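Local coordinates for protein choline kinase (PDB 4R78) that probably phosphorylates choline, as a pneumococcal kinase of protein kinase-like fold whose nucleotide pocket holds AMP in this structure, at residues 176-189 / 258-270. Sequence-based numbering, arbitrary orientation.
Sequences VFSLEKRLADLGVD and EKIAIYKILQDTI
Lys259 and Leu183, with Ile262 beside them, show how two helices can interlock through apolar knobs while a lysine closes one end of the seam. The side chain of Leu183 drops into a hole formed by Lys259, Ile262, Tyr263 and Leu266: its CD1 lies 3.8 Å from Tyr263 CE1, and its CD2 rests against the phenol OH. Ile262 returns the fit, sitting among Leu179, Arg182, Leu183 and Leu186; Ile262 and Leu183 lie alongside each other, pointing opposite ways, with Ile262 CG2 3.9 Å from Leu183 CD1. This is reciprocal knobs-into-holes packing of nearly antiparallel helices, 179-186 and 258-270, whose N-to-C directions are 152° apart and whose axes approach to 11.1 Å, in the helical part of a protein kinase-like fold. Tyr303 of helix 288-303 packs against Leu179, Arg182 and Ile262.

From its helix Lys259 stretches out fully beyond CG, its CG lying against Leu186 CD1 and Leu183 CD2. That reach brings NZ to the turn after helix 179-186, where it donates to Gly187 O at 2.7 Å, in the carbonyl plane, and pairs with Asp189 OD2 at 3.1 Å. Asp222 supplies a second carboxylate, so the ammonium charge is probably well compensated. On another flank Arg182, bent at chi2 (58°), grips Glu258 side-on: NE bonds OE2 at 2.7 Å and NH2 bonds OE1 at 2.9 Å, although the guanidinium and carboxylate planes are turned 39° apart. Leu186 CD2 lies above one face of the guanidinium, toward its rim, and Tyr303 OH also hydrogen-bonds Glu258 OE2.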
ATOM      1  N   VAL A 176      12.381 -11.907  14.028  1.00 14.41           N
ATOM      2  CA  VAL A 176      11.478 -11.728  12.890  1.00 14.39           C
ATOM      3  C   VAL A 176      11.663 -12.851  11.861  1.00 14.41           C
ATOM      4  O   VAL A 176      10.684 -13.464  11.424  1.00 14.15           O
ATOM      5  CB  VAL A 176      11.642 -10.331  12.243  1.00 14.27           C
ATOM      6  CG1 VAL A 176      10.858 -10.240  10.931  1.00 14.50           C
ATOM      7  CG2 VAL A 176      11.176  -9.251  13.206  1.00 14.07           C
ATOM      8  N   PHE A 177      12.914 -13.139  11.502  1.00 14.53           N
ATOM      9  CA  PHE A 177      13.203 -14.195  10.525  1.00 14.99           C
ATOM     10  C   PHE A 177      12.824 -15.599  11.008  1.00 15.28           C
ATOM     11  O   PHE A 177      12.630 -16.502  10.191  1.00 15.27           O
ATOM     12  CB  PHE A 177      14.670 -14.150  10.072  1.00 14.92           C
ATOM     13  CG  PHE A 177      14.929 -13.207   8.922  1.00 15.61           C
ATOM     14  CD1 PHE A 177      14.869 -13.655   7.605  1.00 16.63           C
ATOM     15  CD2 PHE A 177      15.237 -11.870   9.157  1.00 16.32           C
ATOM     16  CE1 PHE A 177      15.112 -12.784   6.540  1.00 17.23           C
ATOM     17  CE2 PHE A 177      15.479 -10.991   8.096  1.00 17.09           C
ATOM     18  CZ  PHE A 177      15.416 -11.452   6.788  1.00 16.93           C
ATOM     19  N   SER A 178      12.722 -15.778  12.328  1.00 15.67           N
ATOM     20  CA  SER A 178      12.297 -17.060  12.892  1.00 16.41           C
ATOM     21  C   SER A 178      10.828 -17.351  12.581  1.00 16.29           C
ATOM     22  O   SER A 178      10.388 -18.499  12.646  1.00 16.20           O
ATOM     23  CB  SER A 178      12.547 -17.118  14.405  1.00 16.53           C
ATOM     24  OG  SER A 178      11.534 -16.442  15.130  1.00 19.55           O
ATOM     25  N   LEU A 179      10.075 -16.308  12.237  1.00 16.06           N
ATOM     26  CA  LEU A 179       8.659 -16.454  11.905  1.00 16.35           C
ATOM     27  C   LEU A 179       8.416 -17.146  10.565  1.00 16.34           C
ATOM     28  O   LEU A 179       7.319 -17.656  10.323  1.00 16.42           O
ATOM     29  CB  LEU A 179       7.953 -15.093  11.950  1.00 16.47           C
ATOM     30  CG  LEU A 179       7.983 -14.370  13.304  1.00 16.66           C
ATOM     31  CD1 LEU A 179       7.442 -12.951  13.177  1.00 17.27           C
ATOM     32  CD2 LEU A 179       7.232 -15.145  14.385  1.00 17.80           C
ATOM     33  N   GLU A 180       9.435 -17.168   9.704  1.00 16.94           N
ATOM     34  CA  GLU A 180       9.330 -17.823   8.397  1.00 17.44           C
ATOM     35  C   GLU A 180       8.991 -19.310   8.533  1.00 17.73           C
ATOM     36  O   GLU A 180       8.129 -19.821   7.813  1.00 17.51           O
ATOM     37  CB  GLU A 180      10.612 -17.628   7.573  1.00 17.52           C
ATOM     38  CG  GLU A 180      10.498 -18.109   6.124  1.00 18.89           C
ATOM     39  CD  GLU A 180      11.644 -17.656   5.230  1.00 19.64           C
ATOM     40  OE1 GLU A 180      12.695 -17.209   5.738  1.00 21.42           O
ATOM     41  OE2 GLU A 180      11.491 -17.756   3.995  1.00 21.74           O
ATOM     42  N   LYS A 181       9.661 -19.982   9.471  1.00 17.99           N
ATOM     43  CA  LYS A 181       9.423 -21.402   9.744  1.00 18.50           C
ATOM     44  C   LYS A 181       7.998 -21.665  10.228  1.00 18.55           C
ATOM     45  O   LYS A 181       7.375 -22.649   9.818  1.00 18.63           O
ATOM     46  CB  LYS A 181      10.451 -21.933  10.759  1.00 18.62           C
ATOM     47  CG  LYS A 181      10.220 -23.368  11.258  1.00 19.92           C
ATOM     48  CD  LYS A 181      10.388 -24.402  10.153  1.00 21.62           C
ATOM     49  CE  LYS A 181      10.098 -25.806  10.665  1.00 22.45           C
ATOM     50  NZ  LYS A 181      10.222 -26.808   9.572  1.00 24.21           N
ATOM     51  N   ARG A 182       7.485 -20.794  11.098  1.00 18.48           N
ATOM     52  CA  ARG A 182       6.124 -20.933  11.598  1.00 18.49           C
ATOM     53  C   ARG A 182       5.121 -20.778  10.460  1.00 18.50           C
ATOM     54  O   ARG A 182       4.197 -21.576  10.338  1.00 18.56           O
ATOM     55  CB  ARG A 182       5.828 -19.943  12.732  1.00 18.49           C
ATOM     56  CG  ARG A 182       4.425 -20.066  13.334  1.00 18.54           C
ATOM     57  CD  ARG A 182       4.140 -21.468  13.881  1.00 19.06           C
ATOM     58  NE  ARG A 182       2.831 -21.557  14.520  1.00 20.10           N
ATOM     59  CZ  ARG A 182       2.255 -22.688  14.922  1.00 20.53           C
ATOM     60  NH1 ARG A 182       2.864 -23.857  14.749  1.00 21.57           N
ATOM     61  NH2 ARG A 182       1.059 -22.652  15.491  1.00 21.02           N
ATOM     62  N   LEU A 183       5.323 -19.766   9.616  1.00 18.66           N
ATOM     63  CA  LEU A 183       4.442 -19.563   8.462  1.00 18.99           C
ATOM     64  C   LEU A 183       4.444 -20.766   7.514  1.00 19.55           C
ATOM     65  O   LEU A 183       3.396 -21.141   6.992  1.00 19.42           O
ATOM     66  CB  LEU A 183       4.777 -18.266   7.719  1.00 18.89           C
ATOM     67  CG  LEU A 183       4.334 -16.952   8.377  1.00 18.62           C
ATOM     68  CD1 LEU A 183       4.949 -15.766   7.653  1.00 18.05           C
ATOM     69  CD2 LEU A 183       2.807 -16.817   8.439  1.00 18.15           C
ATOM     70  N   ALA A 184       5.614 -21.374   7.311  1.00 19.97           N
ATOM     71  CA  ALA A 184       5.723 -22.579   6.481  1.00 20.49           C
ATOM     72  C   ALA A 184       4.957 -23.762   7.079  1.00 20.98           C
ATOM     73  O   ALA A 184       4.307 -24.520   6.354  1.00 21.10           O
ATOM     74  CB  ALA A 184       7.184 -22.942   6.251  1.00 20.40           C
ATOM     75  N   ASP A 185       5.022 -23.905   8.402  1.00 21.40           N
ATOM     76  CA  ASP A 185       4.294 -24.964   9.104  1.00 22.02           C
ATOM     77  C   ASP A 185       2.779 -24.778   8.999  1.00 21.83           C
ATOM     78  O   ASP A 185       2.053 -25.734   8.716  1.00 22.14           O
ATOM     79  CB  ASP A 185       4.728 -25.031  10.575  1.00 22.48           C
ATOM     80  CG  ASP A 185       4.188 -26.263  11.305  1.00 24.28           C
ATOM     81  OD1 ASP A 185       3.764 -27.236  10.644  1.00 27.06           O
ATOM     82  OD2 ASP A 185       4.203 -26.267  12.554  1.00 26.21           O
ATOM     83  N   LEU A 186       2.308 -23.550   9.212  1.00 21.48           N
ATOM     84  CA  LEU A 186       0.884 -23.235   9.104  1.00 21.23           C
ATOM     85  C   LEU A 186       0.387 -23.427   7.675  1.00 21.07           C
ATOM     86  O   LEU A 186      -0.758 -23.836   7.455  1.00 21.35           O
ATOM     87  CB  LEU A 186       0.608 -21.802   9.575  1.00 21.18           C
ATOM     88  CG  LEU A 186       0.885 -21.469  11.047  1.00 21.29           C
ATOM     89  CD1 LEU A 186       0.784 -19.970  11.286  1.00 21.12           C
ATOM     90  CD2 LEU A 186      -0.046 -22.230  11.984  1.00 21.78           C
ATOM     91  N   GLY A 187       1.264 -23.146   6.714  1.00 20.74           N
ATOM     92  CA  GLY A 187       0.947 -23.238   5.293  1.00 20.81           C
ATOM     93  C   GLY A 187       0.507 -21.884   4.781  1.00 20.71           C
ATOM     94  O   GLY A 187      -0.537 -21.382   5.184  1.00 21.42           O
ATOM     95  N   VAL A 188       1.308 -21.296   3.895  1.00 20.38           N
ATOM     96  CA  VAL A 188       1.030 -19.965   3.349  1.00 20.17           C
ATOM     97  C   VAL A 188       0.169 -20.073   2.092  1.00 20.21           C
ATOM     98  O   VAL A 188       0.465 -20.857   1.188  1.00 20.67           O
ATOM     99  CB  VAL A 188       2.344 -19.182   3.056  1.00 20.08           C
ATOM    100  CG1 VAL A 188       2.056 -17.814   2.443  1.00 19.98           C
ATOM    101  CG2 VAL A 188       3.163 -19.020   4.336  1.00 19.53           C
ATOM    102  N   ASP A 189      -0.899 -19.286   2.057  1.00 19.86           N
ATOM    103  CA  ASP A 189      -1.809 -19.266   0.920  1.00 19.72           C
ATOM    104  C   ASP A 189      -1.361 -18.229  -0.104  1.00 19.35           C
ATOM    105  O   ASP A 189      -0.537 -17.363   0.197  1.00 19.34           O
ATOM    106  CB  ASP A 189      -3.246 -19.023   1.395  1.00 20.13           C
ATOM    107  CG  ASP A 189      -3.736 -20.111   2.340  1.00 21.04           C
ATOM    108  OD1 ASP A 189      -3.689 -21.304   1.963  1.00 22.43           O
ATOM    109  OD2 ASP A 189      -4.160 -19.782   3.466  1.00 22.21           O
ATOM    110  N   GLU A 258      -3.569 -16.329  14.028  1.00 15.69           N
ATOM    111  CA  GLU A 258      -2.119 -16.386  14.206  1.00 15.46           C
ATOM    112  C   GLU A 258      -1.371 -15.752  13.037  1.00 15.07           C
ATOM    113  O   GLU A 258      -0.401 -15.020  13.249  1.00 14.85           O
ATOM    114  CB  GLU A 258      -1.621 -17.815  14.456  1.00 15.72           C
ATOM    115  CG  GLU A 258      -0.153 -17.845  14.882  1.00 16.44           C
ATOM    116  CD  GLU A 258       0.387 -19.230  15.183  1.00 17.41           C
ATOM    117  OE1 GLU A 258      -0.376 -20.216  15.129  1.00 19.22           O
ATOM    118  OE2 GLU A 258       1.596 -19.322  15.486  1.00 18.31           O
ATOM    119  N   LYS A 259      -1.826 -16.016  11.814  1.00 14.72           N
ATOM    120  CA  LYS A 259      -1.209 -15.409  10.633  1.00 14.41           C
ATOM    121  C   LYS A 259      -1.333 -13.888  10.683  1.00 14.18           C
ATOM    122  O   LYS A 259      -0.382 -13.182  10.371  1.00 14.27           O
ATOM    123  CB  LYS A 259      -1.818 -15.949   9.337  1.00 14.60           C
ATOM    124  CG  LYS A 259      -1.303 -17.308   8.906  1.00 15.33           C
ATOM    125  CD  LYS A 259      -1.992 -17.718   7.618  1.00 16.95           C
ATOM    126  CE  LYS A 259      -1.416 -18.990   7.051  1.00 17.87           C
ATOM    127  NZ  LYS A 259      -2.215 -19.422   5.863  1.00 16.71           N
ATOM    128  N   ILE A 260      -2.504 -13.392  11.080  1.00 13.87           N
ATOM    129  CA  ILE A 260      -2.699 -11.955  11.237  1.00 13.91           C
ATOM    130  C   ILE A 260      -1.662 -11.375  12.206  1.00 13.80           C
ATOM    131  O   ILE A 260      -1.026 -10.365  11.903  1.00 13.96           O
ATOM    132  CB  ILE A 260      -4.146 -11.619  11.675  1.00 13.74           C
ATOM    133  CG1 ILE A 260      -5.121 -11.947  10.539  1.00 14.29           C
ATOM    134  CG2 ILE A 260      -4.278 -10.141  12.072  1.00 13.87           C
ATOM    135  CD1 ILE A 260      -6.583 -11.941  10.954  1.00 14.99           C
ATOM    136  N   ALA A 261      -1.485 -12.026  13.354  1.00 13.75           N
ATOM    137  CA  ALA A 261      -0.533 -11.559  14.358  1.00 13.40           C
ATOM    138  C   ALA A 261       0.895 -11.522  13.803  1.00 13.44           C
ATOM    139  O   ALA A 261       1.634 -10.560  14.027  1.00 13.62           O
ATOM    140  CB  ALA A 261      -0.607 -12.433  15.609  1.00 13.29           C
ATOM    141  N   ILE A 262       1.267 -12.568  13.068  1.00 13.38           N
ATOM    142  CA  ILE A 262       2.593 -12.659  12.458  1.00 13.22           C
ATOM    143  C   ILE A 262       2.811 -11.576  11.399  1.00 12.97           C
ATOM    144  O   ILE A 262       3.855 -10.919  11.384  1.00 13.11           O
ATOM    145  CB  ILE A 262       2.859 -14.077  11.885  1.00 13.39           C
ATOM    146  CG1 ILE A 262       2.978 -15.084  13.036  1.00 14.71           C
ATOM    147  CG2 ILE A 262       4.118 -14.087  11.019  1.00 13.48           C
ATOM    148  CD1 ILE A 262       2.923 -16.552  12.627  1.00 15.67           C
ATOM    149  N   TYR A 263       1.823 -11.376  10.531  1.00 12.80           N
ATOM    150  CA  TYR A 263       1.950 -10.382   9.470  1.00 12.67           C
ATOM    151  C   TYR A 263       2.000  -8.945   9.982  1.00 12.67           C
ATOM    152  O   TYR A 263       2.659  -8.110   9.375  1.00 13.16           O
ATOM    153  CB  TYR A 263       0.888 -10.571   8.379  1.00 12.51           C
ATOM    154  CG  TYR A 263       1.123 -11.812   7.541  1.00 12.75           C
ATOM    155  CD1 TYR A 263       2.376 -12.064   6.980  1.00 13.14           C
ATOM    156  CD2 TYR A 263       0.098 -12.725   7.301  1.00 13.39           C
ATOM    157  CE1 TYR A 263       2.610 -13.201   6.216  1.00 14.11           C
ATOM    158  CE2 TYR A 263       0.321 -13.871   6.532  1.00 13.89           C
ATOM    159  CZ  TYR A 263       1.577 -14.095   5.993  1.00 14.41           C
ATOM    160  OH  TYR A 263       1.813 -15.217   5.232  1.00 15.25           O
ATOM    161  N   LYS A 264       1.352  -8.676  11.117  1.00 12.66           N
ATOM    162  CA  LYS A 264       1.475  -7.366  11.771  1.00 12.48           C
ATOM    163  C   LYS A 264       2.941  -7.079  12.114  1.00 12.53           C
ATOM    164  O   LYS A 264       3.432  -5.982  11.873  1.00 12.22           O
ATOM    165  CB  LYS A 264       0.610  -7.291  13.037  1.00 12.48           C
ATOM    166  CG  LYS A 264      -0.889  -7.139  12.791  1.00 13.10           C
ATOM    167  CD  LYS A 264      -1.620  -7.051  14.121  1.00 12.90           C
ATOM    168  CE  LYS A 264      -3.112  -6.830  13.944  1.00 12.79           C
ATOM    169  NZ  LYS A 264      -3.822  -6.995  15.248  1.00 15.45           N
ATOM    170  N   ILE A 265       3.637  -8.075  12.665  1.00 12.55           N
ATOM    171  CA  ILE A 265       5.051  -7.925  13.014  1.00 12.63           C
ATOM    172  C   ILE A 265       5.911  -7.705  11.770  1.00 12.63           C
ATOM    173  O   ILE A 265       6.796  -6.844  11.759  1.00 12.73           O
ATOM    174  CB  ILE A 265       5.575  -9.144  13.818  1.00 12.74           C
ATOM    175  CG1 ILE A 265       4.870  -9.233  15.176  1.00 12.83           C
ATOM    176  CG2 ILE A 265       7.092  -9.058  14.023  1.00 12.86           C
ATOM    177  CD1 ILE A 265       4.964 -10.602  15.826  1.00 13.80           C
ATOM    178  N   LEU A 266       5.630  -8.471  10.717  1.00 12.50           N
ATOM    179  CA  LEU A 266       6.390  -8.352   9.480  1.00 12.47           C
ATOM    180  C   LEU A 266       6.181  -6.989   8.835  1.00 12.46           C
ATOM    181  O   LEU A 266       7.121  -6.401   8.313  1.00 12.66           O
ATOM    182  CB  LEU A 266       6.033  -9.476   8.504  1.00 12.65           C
ATOM    183  CG  LEU A 266       6.436 -10.900   8.900  1.00 14.01           C
ATOM    184  CD1 LEU A 266       6.058 -11.873   7.811  1.00 15.52           C
ATOM    185  CD2 LEU A 266       7.920 -10.989   9.173  1.00 17.28           C
ATOM    186  N   GLN A 267       4.953  -6.483   8.898  1.00 12.31           N
ATOM    187  CA  GLN A 267       4.630  -5.166   8.352  1.00 12.21           C
ATOM    188  C   GLN A 267       5.337  -4.038   9.095  1.00 12.30           C
ATOM    189  O   GLN A 267       5.930  -3.163   8.473  1.00 12.77           O
ATOM    190  CB  GLN A 267       3.115  -4.947   8.330  1.00 11.91           C
ATOM    191  CG  GLN A 267       2.459  -5.674   7.171  1.00 13.05           C
ATOM    192  CD  GLN A 267       0.983  -5.955   7.352  1.00 13.11           C
ATOM    193  OE1 GLN A 267       0.448  -6.908   6.770  1.00 14.05           O
ATOM    194  NE2 GLN A 267       0.312  -5.136   8.140  1.00 12.31           N
ATOM    195  N   ASP A 268       5.292  -4.064  10.424  1.00 12.22           N
ATOM    196  CA  ASP A 268       5.990  -3.049  11.201  1.00 12.15           C
ATOM    197  C   ASP A 268       7.493  -3.053  10.917  1.00 12.27           C
ATOM    198  O   ASP A 268       8.106  -1.986  10.813  1.00 13.09           O
ATOM    199  CB  ASP A 268       5.704  -3.203  12.692  1.00 12.17           C
ATOM    200  CG  ASP A 268       4.419  -2.519  13.110  1.00 13.24           C
ATOM    201  OD1 ASP A 268       3.976  -1.573  12.421  1.00 13.02           O
ATOM    202  OD2 ASP A 268       3.850  -2.914  14.146  1.00 13.27           O
ATOM    203  N   THR A 269       8.065  -4.244  10.745  1.00 12.57           N
ATOM    204  CA  THR A 269       9.481  -4.378  10.416  1.00 12.17           C
ATOM    205  C   THR A 269       9.769  -3.783   9.038  1.00 12.21           C
ATOM    206  O   THR A 269      10.623  -2.899   8.900  1.00 12.20           O
ATOM    207  CB  THR A 269       9.943  -5.851  10.472  1.00 11.94           C
ATOM    208  OG1 THR A 269       9.663  -6.384  11.774  1.00 12.67           O
ATOM    209  CG2 THR A 269      11.434  -5.947  10.213  1.00 12.86           C
ATOM    210  N   ILE A 270       9.031  -4.248   8.038  1.00 12.33           N
ATOM    211  CA  ILE A 270       9.223  -3.800   6.662  1.00 12.33           C
ATOM    212  C   ILE A 270       9.027  -2.293   6.500  1.00 12.50           C
ATOM    213  O   ILE A 270       9.884  -1.612   5.928  1.00 12.47           O
ATOM    214  CB  ILE A 270       8.343  -4.612   5.679  1.00 12.25           C
ATOM    215  CG1 ILE A 270       8.903  -6.033   5.558  1.00 12.31           C
ATOM    216  CG2 ILE A 270       8.265  -3.931   4.303  1.00 12.92           C
ATOM    217  CD1 ILE A 270       7.939  -7.052   5.004  1.00 12.99           C
TER